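Local coordinates for protein SCO1, mitochondrial (Saccharomyces cerevisiae, PDB 2B7K), which is required for accumulation of cytochrome c oxidase subunits 1 and 2 and is thought to act in mitochondrial copper transport or in inserting copper into the oxidase, at residues S44-G49 / L82-D87. Sequence-based numbering, arbitrary orientation.
Sequences SIIYFG and LFITCD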
loop_
_atom_site.group_PDB
_atom_site.type_symbol
_atom_site.label_atom_id
_atom_site.label_comp_id
_atom_site.label_asym_id
_atom_site.label_seq_id
_atom_site.Cartn_x
_atom_site.Cartn_y
_atom_site.Cartn_z
ATOM N N SER A 44 -8.017 1.546 0.871
ATOM C CA SER A 44 -6.583 1.748 0.908
ATOM C C SER A 44 -5.900 0.659 0.107
ATOM O O SER A 44 -6.408 -0.450 -0.002
ATOM C CB SER A 44 -6.088 1.704 2.359
ATOM O OG SER A 44 -6.756 2.670 3.161
ATOM N N ILE A 45 -4.752 0.987 -0.470
ATOM C CA ILE A 45 -3.994 0.002 -1.215
ATOM C C ILE A 45 -2.580 0.070 -0.639
ATOM O O ILE A 45 -1.932 1.117 -0.649
ATOM C CB ILE A 45 -4.041 0.281 -2.741
ATOM C CG1 ILE A 45 -3.333 -0.859 -3.477
ATOM C CG2 ILE A 45 -3.440 1.653 -3.061
ATOM C CD1 ILE A 45 -3.699 -0.970 -4.957
ATOM N N ILE A 46 -2.132 -1.055 -0.102
ATOM C CA ILE A 46 -0.836 -1.144 0.550
ATOM C C ILE A 46 0.202 -1.944 -0.214
ATOM O O ILE A 46 -0.088 -3.012 -0.752
ATOM C CB ILE A 46 -0.998 -1.777 1.943
ATOM C CG1 ILE A 46 -2.018 -0.971 2.750
ATOM C CG2 ILE A 46 0.346 -1.836 2.658
ATOM C CD1 ILE A 46 -2.428 -1.638 4.050
ATOM N N TYR A 47 1.418 -1.416 -0.256
ATOM C CA TYR A 47 2.512 -2.105 -0.928
ATOM C C TYR A 47 3.703 -2.128 0.012
ATOM O O TYR A 47 4.096 -1.090 0.541
ATOM C CB TYR A 47 2.904 -1.388 -2.225
ATOM C CG TYR A 47 4.087 -2.037 -2.920
ATOM C CD1 TYR A 47 3.977 -3.309 -3.481
ATOM C CD2 TYR A 47 5.325 -1.401 -2.969
ATOM C CE1 TYR A 47 5.079 -3.937 -4.072
ATOM C CE2 TYR A 47 6.435 -2.017 -3.553
ATOM C CZ TYR A 47 6.304 -3.286 -4.100
ATOM O OH TYR A 47 7.410 -3.908 -4.651
ATOM N N PHE A 48 4.262 -3.316 0.219
ATOM C CA PHE A 48 5.430 -3.493 1.077
ATOM C C PHE A 48 6.672 -3.585 0.184
ATOM O O PHE A 48 6.677 -4.320 -0.799
ATOM C CB PHE A 48 5.310 -4.793 1.889
ATOM C CG PHE A 48 4.354 -4.713 3.040
ATOM C CD1 PHE A 48 4.815 -4.445 4.328
ATOM C CD2 PHE A 48 2.993 -4.913 2.845
ATOM C CE1 PHE A 48 3.933 -4.378 5.411
ATOM C CE2 PHE A 48 2.097 -4.847 3.919
ATOM C CZ PHE A 48 2.571 -4.579 5.206
ATOM N N GLY A 49 7.709 -2.825 0.515
ATOM C CA GLY A 49 8.944 -2.863 -0.256
ATOM C C GLY A 49 10.010 -2.080 0.491
ATOM O O GLY A 49 9.883 -1.878 1.697
ATOM N N LEU A 82 -0.503 3.437 0.264
ATOM C CA LEU A 82 0.494 3.394 1.326
ATOM C C LEU A 82 1.679 2.524 0.948
ATOM O O LEU A 82 1.503 1.403 0.471
ATOM C CB LEU A 82 -0.140 2.836 2.608
ATOM C CG LEU A 82 -1.386 3.578 3.101
ATOM C CD1 LEU A 82 -2.073 2.777 4.205
ATOM C CD2 LEU A 82 -0.976 4.955 3.602
ATOM N N PHE A 83 2.882 3.057 1.149
ATOM C CA PHE A 83 4.113 2.321 0.885
ATOM C C PHE A 83 4.732 2.030 2.247
ATOM O O PHE A 83 5.174 2.942 2.939
ATOM C CB PHE A 83 5.090 3.155 0.057
ATOM C CG PHE A 83 6.414 2.470 -0.192
ATOM C CD1 PHE A 83 7.600 3.037 0.263
ATOM C CD2 PHE A 83 6.472 1.264 -0.884
ATOM C CE1 PHE A 83 8.836 2.407 0.027
ATOM C CE2 PHE A 83 7.695 0.626 -1.126
ATOM C CZ PHE A 83 8.877 1.197 -0.672
ATOM N N ILE A 84 4.748 0.765 2.641
ATOM C CA ILE A 84 5.316 0.403 3.933
ATOM C C ILE A 84 6.674 -0.243 3.726
ATOM O O ILE A 84 6.796 -1.237 3.008
ATOM C CB ILE A 84 4.402 -0.580 4.697
ATOM C CG1 ILE A 84 3.011 0.037 4.878
ATOM C CG2 ILE A 84 5.006 -0.887 6.066
ATOM C CD1 ILE A 84 2.058 -0.823 5.696
ATOM N N THR A 85 7.699 0.315 4.359
ATOM C CA THR A 85 9.035 -0.239 4.208
ATOM C C THR A 85 9.231 -1.478 5.069
ATOM O O THR A 85 8.623 -1.614 6.135
ATOM C CB THR A 85 10.132 0.784 4.582
ATOM O OG1 THR A 85 11.427 0.218 4.312
ATOM C CG2 THR A 85 10.047 1.144 6.068
ATOM N N CYS A 86 10.049 -2.387 4.509
ATOM C CA CYS A 86 10.448 -3.595 5.220
ATOM C C CYS A 86 11.898 -3.505 5.682
ATOM O O CYS A 86 12.470 -4.459 6.134
ATOM C CB CYS A 86 10.265 -4.823 4.322
ATOM S SG CYS A 86 8.549 -5.175 3.878
ATOM N N ASP A 87 12.449 -2.320 5.527
ATOM C CA ASP A 87 13.850 -2.080 5.881
ATOM C C ASP A 87 13.940 -0.842 6.783
ATOM O O ASP A 87 14.428 0.211 6.377
ATOM C CB ASP A 87 14.692 -1.889 4.614
ATOM C CG ASP A 87 16.169 -1.647 4.916
ATOM O OD1 ASP A 87 16.598 -1.923 6.055
ATOM O OD2 ASP A 87 16.900 -1.187 4.012
#
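I45 O accepts from L82 N at 2.9 Å, the first of five backbone bonds that establish a parallel pairing, the strand directions diverging by 27°. The donor then switches sides at each step: Y47 N to L82 O, I84 N to Y47 O, G49 N to I84 O and C86 N to G49 O, the last the most bent of the five. On one face, I84 lies alongside F48: its CB sits over the face of the F48 ring, 4.2 Å from the centroid, a CH-pi contact. With CG1 beside its backbone N (chi1 -57°), I84 also brings CD1 to 3.6 Å from I46 CG2. In one of two conformers, C86 SG comes to the edge of the same F48 ring. On the other face, Y47 and F83 meet rim to rim, their planes at 20°. Y47 CD2 lies 3.6 Å from F83 CD2, while F83 CZ reaches G49 C. With an alanine in place of F83, the Y47 rim and the G49 backbone would probably lose their aromatic neighbour. Y47 also touches C57, probably a copper ligand. Strand 44-49, helix 56-75 and strand 80-85 form a beta-alpha-beta unit, as in the thioredoxin fold.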